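Endo-beta-1,2-glucanase (Talaromyces funiculosus, PDB 6IMV) hydrolyses internal beta-1,2-glucosidic linkages in beta-1,2-glucan, as a member of a newly recognised glycoside hydrolase family. Local coordinates at residues Q279-V283 with T294-G298; R322-N326 with F476-E482; E328-T332 with P388-F392. All coordinates share one frame; numbering follows the deposited sequence.

The three contacts lie on one side of the molecule and share neighbouring elements. Contact 1 pairs the open ends of the hairpin of strands 282-287 and 290-296. The next helix along the chain, 318-337, serves both contacts 2 and 3. Contacts 1 and 2 have centres about 10 Å apart and are joined by the hydrogen bond from Asn326 ND2 to Thr294 O, 2.8 Å. Contacts 2 and 3, about 13 Å between centres, meet where Gln325 N lies 3.4 Å from Phe392 CZ. None of their residues lines the beta-D-glucopyranose pocket. The side chains of Gln296 and Arg331 lie about 10 Å and 11 Å from a bound alpha-D-glucopyranose.

Contact 1: residues Q279-V283 with T294-G298. With NAG (2-acetamido-2-deoxy-beta-D-glucopyranose), chain H.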
ATOM      1  N   GLN A 279       6.289  -7.321  19.924  1.00 15.18           N
ATOM      2  CA  GLN A 279       5.939  -6.133  19.125  1.00 14.98           C
ATOM      3  C   GLN A 279       4.421  -6.074  18.880  1.00 14.35           C
ATOM      4  O   GLN A 279       3.935  -5.093  18.309  1.00 14.95           O
ATOM      5  CB  GLN A 279       6.724  -6.122  17.815  1.00 14.71           C
ATOM      6  CG  GLN A 279       8.186  -5.716  17.972  1.00 15.00           C
ATOM      7  CD  GLN A 279       9.019  -6.714  18.739  1.00 14.76           C
ATOM      8  OE1 GLN A 279       9.563  -6.405  19.791  1.00 15.90           O
ATOM      9  NE2 GLN A 279       9.115  -7.930  18.230  1.00 14.23           N
ATOM     10  N   LEU A 280       3.692  -7.125  19.283  1.00 14.27           N
ATOM     11  CA  LEU A 280       2.226  -7.172  19.212  1.00 14.03           C
ATOM     12  C   LEU A 280       1.660  -6.783  20.582  1.00 14.00           C
ATOM     13  O   LEU A 280       1.736  -7.567  21.519  1.00 13.82           O
ATOM     14  CB  LEU A 280       1.780  -8.579  18.798  1.00 13.79           C
ATOM     15  CG  LEU A 280       0.283  -8.758  18.532  1.00 13.88           C
ATOM     16  CD1 LEU A 280      -0.170  -7.868  17.385  1.00 13.62           C
ATOM     17  CD2 LEU A 280      -0.058 -10.214  18.256  1.00 13.77           C
ATOM     18  N   VAL A 281       1.109  -5.568  20.677  1.00 14.27           N
ATOM     19  CA  VAL A 281       0.830  -4.928  21.958  1.00 14.83           C
ATOM     20  C   VAL A 281      -0.564  -4.284  21.924  1.00 15.07           C
ATOM     21  O   VAL A 281      -0.950  -3.624  20.952  1.00 14.82           O
ATOM     22  CB  VAL A 281       1.923  -3.894  22.306  1.00 15.40           C
ATOM     23  CG1 VAL A 281       1.623  -3.141  23.603  1.00 15.61           C
ATOM     24  CG2 VAL A 281       3.300  -4.534  22.387  1.00 15.49           C
ATOM     25  N   SER A 282      -1.299  -4.460  23.022  1.00 15.50           N
ATOM     26  CA  SER A 282      -2.598  -3.827  23.243  1.00 16.10           C
ATOM     27  C   SER A 282      -2.389  -2.498  23.969  1.00 16.31           C
ATOM     28  O   SER A 282      -1.700  -2.456  24.972  1.00 16.49           O
ATOM     29  CB  SER A 282      -3.490  -4.730  24.042  1.00 16.30           C
ATOM     30  OG  SER A 282      -4.797  -4.207  24.132  1.00 17.12           O
ATOM     31  N   VAL A 283      -2.981  -1.422  23.451  1.00 16.40           N
ATOM     32  CA  VAL A 283      -3.011  -0.149  24.154  1.00 17.24           C
ATOM     33  C   VAL A 283      -4.386   0.482  23.941  1.00 16.85           C
ATOM     34  O   VAL A 283      -5.085   0.177  22.967  1.00 16.37           O
ATOM     35  CB  VAL A 283      -1.897   0.818  23.704  1.00 17.88           C
ATOM     36  CG1 VAL A 283      -0.527   0.308  24.093  1.00 19.45           C
ATOM     37  CG2 VAL A 283      -1.953   1.122  22.210  1.00 18.49           C
ATOM     38  N   THR A 294      -9.491   0.232  22.658  1.00 13.16           N
ATOM     39  CA  THR A 294      -8.375  -0.703  22.587  1.00 13.19           C
ATOM     40  C   THR A 294      -7.975  -0.912  21.125  1.00 13.10           C
ATOM     41  O   THR A 294      -8.816  -1.267  20.277  1.00 12.77           O
ATOM     42  CB  THR A 294      -8.714  -2.057  23.224  1.00 13.96           C
ATOM     43  OG1 THR A 294      -9.146  -1.817  24.561  1.00 13.43           O
ATOM     44  CG2 THR A 294      -7.537  -3.008  23.215  1.00 14.00           C
ATOM     45  N   VAL A 295      -6.683  -0.701  20.851  1.00 12.81           N
ATOM     46  CA  VAL A 295      -6.129  -0.869  19.526  1.00 12.85           C
ATOM     47  C   VAL A 295      -4.830  -1.667  19.615  1.00 12.82           C
ATOM     48  O   VAL A 295      -4.205  -1.772  20.675  1.00 12.87           O
ATOM     49  CB  VAL A 295      -5.881   0.492  18.847  1.00 12.59           C
ATOM     50  CG1 VAL A 295      -7.170   1.269  18.687  1.00 12.40           C
ATOM     51  CG2 VAL A 295      -4.838   1.320  19.588  1.00 12.81           C
ATOM     52  N   GLN A 296      -4.420  -2.188  18.459  1.00 13.37           N
ATOM     53  CA  GLN A 296      -3.057  -2.631  18.233  1.00 12.96           C
ATOM     54  C   GLN A 296      -2.133  -1.409  18.211  1.00 13.25           C
ATOM     55  O   GLN A 296      -2.314  -0.495  17.392  1.00 12.97           O
ATOM     56  CB  GLN A 296      -2.956  -3.357  16.894  1.00 13.12           C
ATOM     57  CG  GLN A 296      -1.537  -3.804  16.568  1.00 12.87           C
ATOM     58  CD  GLN A 296      -1.492  -4.481  15.226  1.00 12.42           C
ATOM     59  OE1 GLN A 296      -1.598  -5.699  15.136  1.00 12.62           O
ATOM     60  NE2 GLN A 296      -1.356  -3.685  14.181  1.00 12.21           N
ATOM     61  N   LYS A 297      -1.132  -1.411  19.093  1.00 13.46           N
ATOM     62  CA  LYS A 297      -0.150  -0.348  19.138  1.00 14.04           C
ATOM     63  C   LYS A 297       0.578  -0.279  17.790  1.00 13.14           C
ATOM     64  O   LYS A 297       0.980  -1.299  17.247  1.00 12.70           O
ATOM     65  CB  LYS A 297       0.823  -0.581  20.290  1.00 15.43           C
ATOM     66  CG  LYS A 297       1.716   0.604  20.619  1.00 16.96           C
ATOM     67  CD  LYS A 297       2.630   0.315  21.785  1.00 17.86           C
ATOM     68  CE  LYS A 297       3.476   1.510  22.150  1.00 20.12           C
ATOM     69  NZ  LYS A 297       4.326   1.210  23.322  1.00 21.45           N
ATOM     70  N   GLY A 298       0.688   0.935  17.243  1.00 12.58           N
ATOM     71  CA  GLY A 298       1.298   1.175  15.948  1.00 12.53           C
ATOM     72  C   GLY A 298       2.784   1.483  16.059  1.00 12.66           C
ATOM     73  O   GLY A 298       3.340   1.603  17.150  1.00 11.90           O
TER
HETATM   74  C1  NAG H 605       9.041   0.168  20.918  1.00 26.22           C
HETATM   75  C2  NAG H 605       8.948   0.212  22.442  1.00 26.75           C
HETATM   76  C3  NAG H 605      10.178  -0.484  23.006  1.00 29.32           C
HETATM   77  C4  NAG H 605      10.179  -1.931  22.522  1.00 29.57           C
HETATM   78  C5  NAG H 605      10.357  -1.904  20.998  1.00 28.73           C
HETATM   79  C6  NAG H 605      10.402  -3.291  20.366  1.00 27.41           C
HETATM   80  C7  NAG H 605       7.784   2.166  23.385  1.00 25.59           C
HETATM   81  C8  NAG H 605       7.920   3.593  23.793  1.00 25.06           C
HETATM   82  N2  NAG H 605       8.887   1.575  22.936  1.00 26.36           N
HETATM   83  O3  NAG H 605      10.117  -0.440  24.422  1.00 30.00           O
HETATM   84  O4  NAG H 605      11.171  -2.698  23.217  1.00 32.90           O
HETATM   85  O5  NAG H 605       9.243  -1.183  20.453  1.00 27.08           O
HETATM   86  O6  NAG H 605       9.323  -4.095  20.870  1.00 27.84           O
HETATM   87  O7  NAG H 605       6.713   1.601  23.445  1.00 26.53           O
HETATM   88  O   HOH W   1       1.431  -3.925  18.193  1.00 12.61           O
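Val283 and Lys297 lose the most surface here, with Val281 next. Val283 and Val295 form an antiparallel hydrogen-bonded pair. Val283 N donates to Val295 O, 3.1 Å, and Val295 N returns the bond to Val283 O, 2.8 Å. Both valine side chains lie on the same face of the hairpin, where their CG2 methyls meet at 3.9 Å. Ser282 and Gln296, the adjacent non-hydrogen-bonded pair, occupy the other face. Beyond the strand ends, Lys297 N bonds to Val281 O at 2.9 Å. This bond is almost straight at hydrogen, 179°, though the donor is tilted 20° from the carbonyl plane.

The Lys297 side chain is fully extended, with CG trans to the backbone N (chi1 -168°). Its methylenes therefore run alongside Val281 and past Val283. CB sits 3.8 Å from Val283 CG2, and CD touches the CG1 methyls of both valines. The ammonium end continues to a sugar of a glycan carried by the protein itself. There NZ donates to O7 of the N-acetylglucosamine, at a modelled distance so short that its exact value is doubtful. Gln279 OE1 takes a hydrogen bond from O6 of the same sugar, 2.6 Å. A water bonded to Gln279 O, Val281 N and Lys297 O ties the two segments together where strand pairing has ended. Replacing Lys297 by an alanine would probably uncover the CG1 methyls of both valines and leave the acetamide oxygen without its lysine donor. The chemistry thus changes along the contact, from paired backbone and valine methyls to a polar end where Gln279, and probably Lys297, hold the N-acetylglucosamine.

Contact 2: residues R322-N326 with F476-E482; sequences RVFQN and FKNLKGE
Val323 and Phe476 form the apolar centre of the tightly packed part. The Val323 CG2 methyl comes to 3.6 Å from Phe476 CG, close to where the ring joins its CB. The other methyl, CG1, stands over a face of the ring in a CH-pi contact, 4.1 Å from CG1 to the centroid of the Phe476 ring. Leu479 extends this patch, with CD2 resting 4.0 Å from Val323 CG2. Asn326 is buried too: its OD1 lies 3.5 Å from Glu482 CG and accepts from Arg329 NE, while its ND2 donates to Thr294 O.

Arg322 and Glu482 make up the more open side; both are partly exposed. Arg322 grips the carboxylate side-on. NE donates to Glu482 OE2 at 3.0 Å, and NH1 to Glu482 OE1 at 2.8 Å. Both acceptors lie in the guanidinium plane and are met on their syn sides, but the two flat groups are turned 28° from each other. A bend in the arginine chain at chi3, 60°, turns the guanidinium to the carboxylate. Leu479 CD1 lies over one guanidinium face, 3.5 Å from Arg322 NH1, and so links the apolar and charged parts. The Lys480 side chain sets out away from the helix, and its NZ forms a salt bridge with Asp284.

The loop after helix 461-475 is thereby laid against helix 318-337, with the hairpin beside both: Phe476 also packs on Gln296.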
ATOM      1  N   ARG A 322     -12.238  -7.004  14.732  1.00 14.76           N
ATOM      2  CA  ARG A 322     -12.699  -6.113  15.823  1.00 14.67           C
ATOM      3  C   ARG A 322     -11.585  -5.137  16.234  1.00 13.85           C
ATOM      4  O   ARG A 322     -11.837  -3.955  16.404  1.00 13.31           O
ATOM      5  CB  ARG A 322     -13.171  -6.935  17.029  1.00 15.03           C
ATOM      6  CG  ARG A 322     -14.529  -7.599  16.842  1.00 15.46           C
ATOM      7  CD  ARG A 322     -14.786  -8.668  17.887  1.00 15.82           C
ATOM      8  NE  ARG A 322     -14.770  -8.132  19.245  1.00 16.24           N
ATOM      9  CZ  ARG A 322     -14.322  -8.776  20.323  1.00 16.05           C
ATOM     10  NH1 ARG A 322     -14.267  -8.144  21.479  1.00 17.21           N
ATOM     11  NH2 ARG A 322     -13.905 -10.029  20.252  1.00 15.89           N
ATOM     12  N   VAL A 323     -10.361  -5.640  16.401  1.00 12.91           N
ATOM     13  CA  VAL A 323      -9.217  -4.811  16.794  1.00 12.83           C
ATOM     14  C   VAL A 323      -8.945  -3.767  15.704  1.00 12.40           C
ATOM     15  O   VAL A 323      -8.661  -2.606  16.000  1.00 12.72           O
ATOM     16  CB  VAL A 323      -7.974  -5.670  17.087  1.00 12.87           C
ATOM     17  CG1 VAL A 323      -6.709  -4.834  17.168  1.00 13.09           C
ATOM     18  CG2 VAL A 323      -8.159  -6.481  18.367  1.00 13.16           C
ATOM     19  N   PHE A 324      -9.038  -4.176  14.439  1.00 11.90           N
ATOM     20  CA  PHE A 324      -8.753  -3.259  13.333  1.00 12.30           C
ATOM     21  C   PHE A 324      -9.938  -2.306  13.088  1.00 12.45           C
ATOM     22  O   PHE A 324      -9.727  -1.179  12.632  1.00 11.94           O
ATOM     23  CB  PHE A 324      -8.323  -4.039  12.088  1.00 12.21           C
ATOM     24  CG  PHE A 324      -6.865  -4.422  12.122  1.00 11.95           C
ATOM     25  CD1 PHE A 324      -6.418  -5.427  12.962  1.00 12.25           C
ATOM     26  CD2 PHE A 324      -5.933  -3.745  11.350  1.00 11.87           C
ATOM     27  CE1 PHE A 324      -5.074  -5.780  12.993  1.00 12.52           C
ATOM     28  CE2 PHE A 324      -4.590  -4.079  11.402  1.00 12.23           C
ATOM     29  CZ  PHE A 324      -4.163  -5.112  12.207  1.00 12.35           C
ATOM     30  N   GLN A 325     -11.164  -2.736  13.407  1.00 12.92           N
ATOM     31  CA  GLN A 325     -12.304  -1.825  13.377  1.00 14.02           C
ATOM     32  C   GLN A 325     -12.090  -0.731  14.438  1.00 13.65           C
ATOM     33  O   GLN A 325     -12.295   0.444  14.180  1.00 13.35           O
ATOM     34  CB  GLN A 325     -13.632  -2.565  13.576  1.00 15.54           C
ATOM     35  CG  GLN A 325     -14.845  -1.691  13.269  1.00 17.43           C
ATOM     36  CD  GLN A 325     -16.155  -2.437  13.152  1.00 19.04           C
ATOM     37  OE1 GLN A 325     -16.270  -3.603  13.485  1.00 21.88           O
ATOM     38  NE2 GLN A 325     -17.182  -1.743  12.703  1.00 22.03           N
ATOM     39  N   ASN A 326     -11.669  -1.133  15.641  1.00 13.46           N
ATOM     40  CA  ASN A 326     -11.357  -0.189  16.715  1.00 13.37           C
ATOM     41  C   ASN A 326     -10.329   0.845  16.229  1.00 13.17           C
ATOM     42  O   ASN A 326     -10.435   2.013  16.568  1.00 13.62           O
ATOM     43  CB  ASN A 326     -10.863  -0.911  17.970  1.00 13.36           C
ATOM     44  CG  ASN A 326     -11.969  -1.312  18.925  1.00 13.56           C
ATOM     45  OD1 ASN A 326     -13.151  -1.300  18.575  1.00 12.99           O
ATOM     46  ND2 ASN A 326     -11.585  -1.657  20.148  1.00 13.22           N
ATOM     47  N   PHE A 476      -5.177  -9.566  22.653  1.00 17.24           N
ATOM     48  CA  PHE A 476      -6.336  -8.675  22.630  1.00 18.59           C
ATOM     49  C   PHE A 476      -7.537  -9.324  23.333  1.00 20.63           C
ATOM     50  O   PHE A 476      -8.321 -10.054  22.727  1.00 19.34           O
ATOM     51  CB  PHE A 476      -6.630  -8.255  21.189  1.00 17.39           C
ATOM     52  CG  PHE A 476      -5.512  -7.447  20.586  1.00 16.48           C
ATOM     53  CD1 PHE A 476      -5.372  -6.100  20.883  1.00 16.53           C
ATOM     54  CD2 PHE A 476      -4.564  -8.048  19.769  1.00 16.54           C
ATOM     55  CE1 PHE A 476      -4.325  -5.363  20.351  1.00 16.29           C
ATOM     56  CE2 PHE A 476      -3.511  -7.315  19.242  1.00 16.77           C
ATOM     57  CZ  PHE A 476      -3.394  -5.970  19.533  1.00 16.75           C
ATOM     58  N   LYS A 477      -7.659  -9.024  24.629  1.00 23.61           N
ATOM     59  CA  LYS A 477      -8.746  -9.479  25.503  1.00 27.75           C
ATOM     60  C   LYS A 477      -9.492  -8.256  26.054  1.00 28.36           C
ATOM     61  O   LYS A 477      -8.922  -7.172  26.199  1.00 31.11           O
ATOM     62  CB  LYS A 477      -8.152 -10.312  26.640  1.00 29.07           C
ATOM     63  CG  LYS A 477      -7.228 -11.425  26.174  1.00 30.99           C
ATOM     64  CD  LYS A 477      -6.393 -12.046  27.259  1.00 32.92           C
ATOM     65  CE  LYS A 477      -5.075 -11.338  27.477  1.00 35.43           C
ATOM     66  NZ  LYS A 477      -4.213 -12.101  28.406  1.00 37.97           N
ATOM     67  N   ASN A 478     -10.777  -8.428  26.361  1.00 31.12           N
ATOM     68  CA  ASN A 478     -11.575  -7.394  27.036  1.00 30.06           C
ATOM     69  C   ASN A 478     -11.414  -6.051  26.306  1.00 27.17           C
ATOM     70  O   ASN A 478     -11.077  -5.040  26.935  1.00 27.77           O
ATOM     71  CB  ASN A 478     -11.175  -7.267  28.509  1.00 32.58           C
ATOM     72  CG  ASN A 478     -11.001  -8.610  29.187  1.00 34.91           C
ATOM     73  OD1 ASN A 478     -11.965  -9.350  29.358  1.00 36.58           O
ATOM     74  ND2 ASN A 478      -9.777  -8.940  29.571  1.00 36.03           N
ATOM     75  N   LEU A 479     -11.650  -6.051  24.987  1.00 23.28           N
ATOM     76  CA  LEU A 479     -11.602  -4.830  24.167  1.00 21.41           C
ATOM     77  C   LEU A 479     -12.492  -3.773  24.817  1.00 20.10           C
ATOM     78  O   LEU A 479     -13.572  -4.094  25.279  1.00 19.53           O
ATOM     79  CB  LEU A 479     -12.110  -5.109  22.749  1.00 20.81           C
ATOM     80  CG  LEU A 479     -11.277  -6.066  21.900  1.00 20.78           C
ATOM     81  CD1 LEU A 479     -11.736  -6.021  20.455  1.00 21.22           C
ATOM     82  CD2 LEU A 479      -9.797  -5.757  21.996  1.00 20.85           C
ATOM     83  N   LYS A 480     -12.027  -2.526  24.823  1.00 19.70           N
ATOM     84  CA  LYS A 480     -12.854  -1.378  25.157  1.00 20.40           C
ATOM     85  C   LYS A 480     -13.120  -0.573  23.884  1.00 19.41           C
ATOM     86  O   LYS A 480     -12.328  -0.618  22.924  1.00 17.76           O
ATOM     87  CB  LYS A 480     -12.177  -0.493  26.212  1.00 22.19           C
ATOM     88  CG  LYS A 480     -11.845  -1.208  27.513  1.00 24.41           C
ATOM     89  CD  LYS A 480     -11.072  -0.378  28.502  1.00 27.67           C
ATOM     90  CE  LYS A 480     -10.241  -1.223  29.453  1.00 29.90           C
ATOM     91  NZ  LYS A 480      -8.928  -1.581  28.850  1.00 31.52           N
ATOM     92  N   GLY A 481     -14.255   0.139  23.894  1.00 16.55           N
ATOM     93  CA  GLY A 481     -14.520   1.194  22.951  1.00 16.53           C
ATOM     94  C   GLY A 481     -15.211   0.703  21.694  1.00 16.27           C
ATOM     95  O   GLY A 481     -15.331   1.465  20.735  1.00 15.63           O
ATOM     96  N   GLU A 482     -15.716  -0.536  21.709  1.00 16.24           N
ATOM     97  CA  GLU A 482     -16.339  -1.109  20.510  1.00 17.75           C
ATOM     98  C   GLU A 482     -17.701  -0.441  20.230  1.00 19.26           C
ATOM     99  O   GLU A 482     -18.251  -0.606  19.147  1.00 19.19           O
ATOM    100  CB  GLU A 482     -16.493  -2.623  20.632  1.00 17.30           C
ATOM    101  CG  GLU A 482     -15.179  -3.371  20.623  1.00 17.21           C
ATOM    102  CD  GLU A 482     -15.341  -4.850  20.340  1.00 17.60           C
ATOM    103  OE1 GLU A 482     -15.445  -5.609  21.310  1.00 18.46           O
ATOM    104  OE2 GLU A 482     -15.382  -5.234  19.140  1.00 17.01           O
TER
HETATM  105  O   HOH W   2     -14.756  -3.557  17.083  1.00 10.91           O

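Contact 3: residues E328-T332 with P388-F392; sequences ERART and PTVLF
Pro388, the first residue of its segment to meet helix 318-337, packs against a Glu328-Arg331 salt bridge. Its CB lies 3.2 Å from Glu328 OE2, and its CG lies over one face of the Arg331 guanidinium. Within their helix, Arg331 holds the carboxylate with NE on Glu328 OE1, 3.0 Å, and NH2 on Glu328 OE2, 2.9 Å. Thr389 follows. Its OG1 donates to Glu328 OE1 at 2.7 Å, from the anti side and 29° out of the carboxylate plane. OE1 thus accepts from two donors, which would probably stabilise the buried carboxylate. The Glu328 chain is folded at chi2, -44°, and this bend brings its acid group to both partners. The Thr389 CG2 methyl meets Thr332 CG2 at 3.9 Å. At the far end, Phe392 CD2 approaches Glu328 CG at 4.0 Å.

The short segments cross at -126°, with their axes 10.3 Å apart. Contact between them is made by a few side chains around one buried acid. This is helix-helix packing, oblique rather than near-antiparallel, in an enzyme whose family has an (alpha/alpha)6 barrel.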
ATOM      1  N   GLU A 328     -10.035   2.260  13.503  1.00 11.31           N
ATOM      2  CA  GLU A 328     -10.687   3.281  12.681  1.00 11.51           C
ATOM      3  C   GLU A 328     -11.605   4.155  13.535  1.00 11.66           C
ATOM      4  O   GLU A 328     -11.842   5.296  13.184  1.00 12.35           O
ATOM      5  CB  GLU A 328     -11.414   2.634  11.501  1.00 11.47           C
ATOM      6  CG  GLU A 328     -10.473   1.830  10.619  1.00 11.32           C
ATOM      7  CD  GLU A 328      -9.152   2.525  10.319  1.00 11.45           C
ATOM      8  OE1 GLU A 328      -9.188   3.711   9.900  1.00 11.00           O
ATOM      9  OE2 GLU A 328      -8.094   1.884  10.516  1.00 11.44           O
ATOM     10  N   ARG A 329     -12.117   3.610  14.642  1.00 11.77           N
ATOM     11  CA  ARG A 329     -12.801   4.416  15.647  1.00 12.13           C
ATOM     12  C   ARG A 329     -11.815   5.454  16.195  1.00 12.20           C
ATOM     13  O   ARG A 329     -12.126   6.636  16.288  1.00 11.82           O
ATOM     14  CB  ARG A 329     -13.314   3.558  16.811  1.00 12.30           C
ATOM     15  CG  ARG A 329     -14.309   2.477  16.419  1.00 12.77           C
ATOM     16  CD  ARG A 329     -14.677   1.626  17.617  1.00 12.97           C
ATOM     17  NE  ARG A 329     -15.066   0.285  17.225  1.00 13.49           N
ATOM     18  CZ  ARG A 329     -16.255  -0.033  16.738  1.00 13.74           C
ATOM     19  NH1 ARG A 329     -17.165   0.912  16.554  1.00 14.06           N
ATOM     20  NH2 ARG A 329     -16.521  -1.294  16.443  1.00 13.48           N
ATOM     21  N   ALA A 330     -10.612   4.973  16.544  1.00 12.10           N
ATOM     22  CA  ALA A 330      -9.563   5.813  17.087  1.00 11.83           C
ATOM     23  C   ALA A 330      -9.070   6.814  16.033  1.00 11.38           C
ATOM     24  O   ALA A 330      -8.881   8.002  16.336  1.00 10.80           O
ATOM     25  CB  ALA A 330      -8.440   4.942  17.596  1.00 12.40           C
ATOM     26  N   ARG A 331      -8.881   6.352  14.791  1.00 10.96           N
ATOM     27  CA  ARG A 331      -8.236   7.188  13.761  1.00 10.49           C
ATOM     28  C   ARG A 331      -9.158   8.357  13.401  1.00 10.69           C
ATOM     29  O   ARG A 331      -8.701   9.513  13.337  1.00 10.68           O
ATOM     30  CB  ARG A 331      -7.860   6.365  12.519  1.00 10.27           C
ATOM     31  CG  ARG A 331      -6.748   6.966  11.667  1.00  9.69           C
ATOM     32  CD  ARG A 331      -6.568   6.271  10.318  1.00  9.38           C
ATOM     33  NE  ARG A 331      -6.456   4.818  10.403  1.00  9.05           N
ATOM     34  CZ  ARG A 331      -5.386   4.156  10.842  1.00  8.99           C
ATOM     35  NH1 ARG A 331      -4.275   4.807  11.156  1.00  8.74           N
ATOM     36  NH2 ARG A 331      -5.449   2.842  10.998  1.00  9.12           N
ATOM     37  N   THR A 332     -10.436   8.055  13.127  1.00 10.76           N
ATOM     38  CA  THR A 332     -11.404   9.090  12.749  1.00 10.93           C
ATOM     39  C   THR A 332     -11.649  10.045  13.930  1.00 11.24           C
ATOM     40  O   THR A 332     -11.577  11.256  13.776  1.00 11.45           O
ATOM     41  CB  THR A 332     -12.710   8.486  12.207  1.00 10.41           C
ATOM     42  OG1 THR A 332     -13.335   7.640  13.173  1.00 10.12           O
ATOM     43  CG2 THR A 332     -12.498   7.696  10.937  1.00 10.43           C
ATOM     44  N   PRO A 388      -7.642   2.394   5.318  1.00 11.67           N
ATOM     45  CA  PRO A 388      -8.084   1.372   6.269  1.00 11.62           C
ATOM     46  C   PRO A 388      -9.534   1.599   6.731  1.00 11.58           C
ATOM     47  O   PRO A 388     -10.242   0.642   7.024  1.00 11.08           O
ATOM     48  CB  PRO A 388      -7.124   1.491   7.470  1.00 11.76           C
ATOM     49  CG  PRO A 388      -6.019   2.411   7.000  1.00 12.04           C
ATOM     50  CD  PRO A 388      -6.610   3.262   5.897  1.00 11.75           C
ATOM     51  N   THR A 389      -9.954   2.869   6.781  1.00 11.53           N
ATOM     52  CA  THR A 389     -11.317   3.234   7.129  1.00 11.41           C
ATOM     53  C   THR A 389     -12.274   2.714   6.044  1.00 11.57           C
ATOM     54  O   THR A 389     -13.347   2.181   6.353  1.00 11.22           O
ATOM     55  CB  THR A 389     -11.453   4.750   7.314  1.00 11.38           C
ATOM     56  OG1 THR A 389     -10.303   5.248   7.999  1.00 11.88           O
ATOM     57  CG2 THR A 389     -12.709   5.125   8.062  1.00 11.36           C
ATOM     58  N   VAL A 390     -11.863   2.856   4.779  1.00 11.26           N
ATOM     59  CA  VAL A 390     -12.680   2.481   3.629  1.00 11.52           C
ATOM     60  C   VAL A 390     -13.054   0.990   3.714  1.00 12.07           C
ATOM     61  O   VAL A 390     -14.170   0.619   3.348  1.00 11.12           O
ATOM     62  CB  VAL A 390     -11.969   2.812   2.302  1.00 11.30           C
ATOM     63  CG1 VAL A 390     -12.606   2.091   1.119  1.00 11.39           C
ATOM     64  CG2 VAL A 390     -11.929   4.313   2.060  1.00 11.23           C
ATOM     65  N   LEU A 391     -12.129   0.150   4.196  1.00 12.56           N
ATOM     66  CA  LEU A 391     -12.359  -1.301   4.293  1.00 13.08           C
ATOM     67  C   LEU A 391     -13.536  -1.615   5.228  1.00 13.38           C
ATOM     68  O   LEU A 391     -14.221  -2.616   5.015  1.00 13.29           O
ATOM     69  CB  LEU A 391     -11.076  -1.992   4.758  1.00 13.68           C
ATOM     70  CG  LEU A 391      -9.913  -1.950   3.762  1.00 14.01           C
ATOM     71  CD1 LEU A 391      -8.654  -2.555   4.355  1.00 13.93           C
ATOM     72  CD2 LEU A 391     -10.281  -2.656   2.462  1.00 14.39           C
ATOM     73  N   PHE A 392     -13.773  -0.768   6.244  1.00 13.17           N
ATOM     74  CA  PHE A 392     -14.867  -0.962   7.210  1.00 13.28           C
ATOM     75  C   PHE A 392     -16.125  -0.165   6.845  1.00 13.66           C
ATOM     76  O   PHE A 392     -17.237  -0.618   7.120  1.00 14.52           O
ATOM     77  CB  PHE A 392     -14.405  -0.615   8.630  1.00 13.20           C
ATOM     78  CG  PHE A 392     -13.533  -1.692   9.220  1.00 13.18           C
ATOM     79  CD1 PHE A 392     -14.104  -2.860   9.699  1.00 12.94           C
ATOM     80  CD2 PHE A 392     -12.153  -1.566   9.240  1.00 12.92           C
ATOM     81  CE1 PHE A 392     -13.312  -3.875  10.200  1.00 13.02           C
ATOM     82  CE2 PHE A 392     -11.358  -2.582   9.746  1.00 12.86           C
ATOM     83  CZ  PHE A 392     -11.941  -3.736  10.224  1.00 13.36           C
TER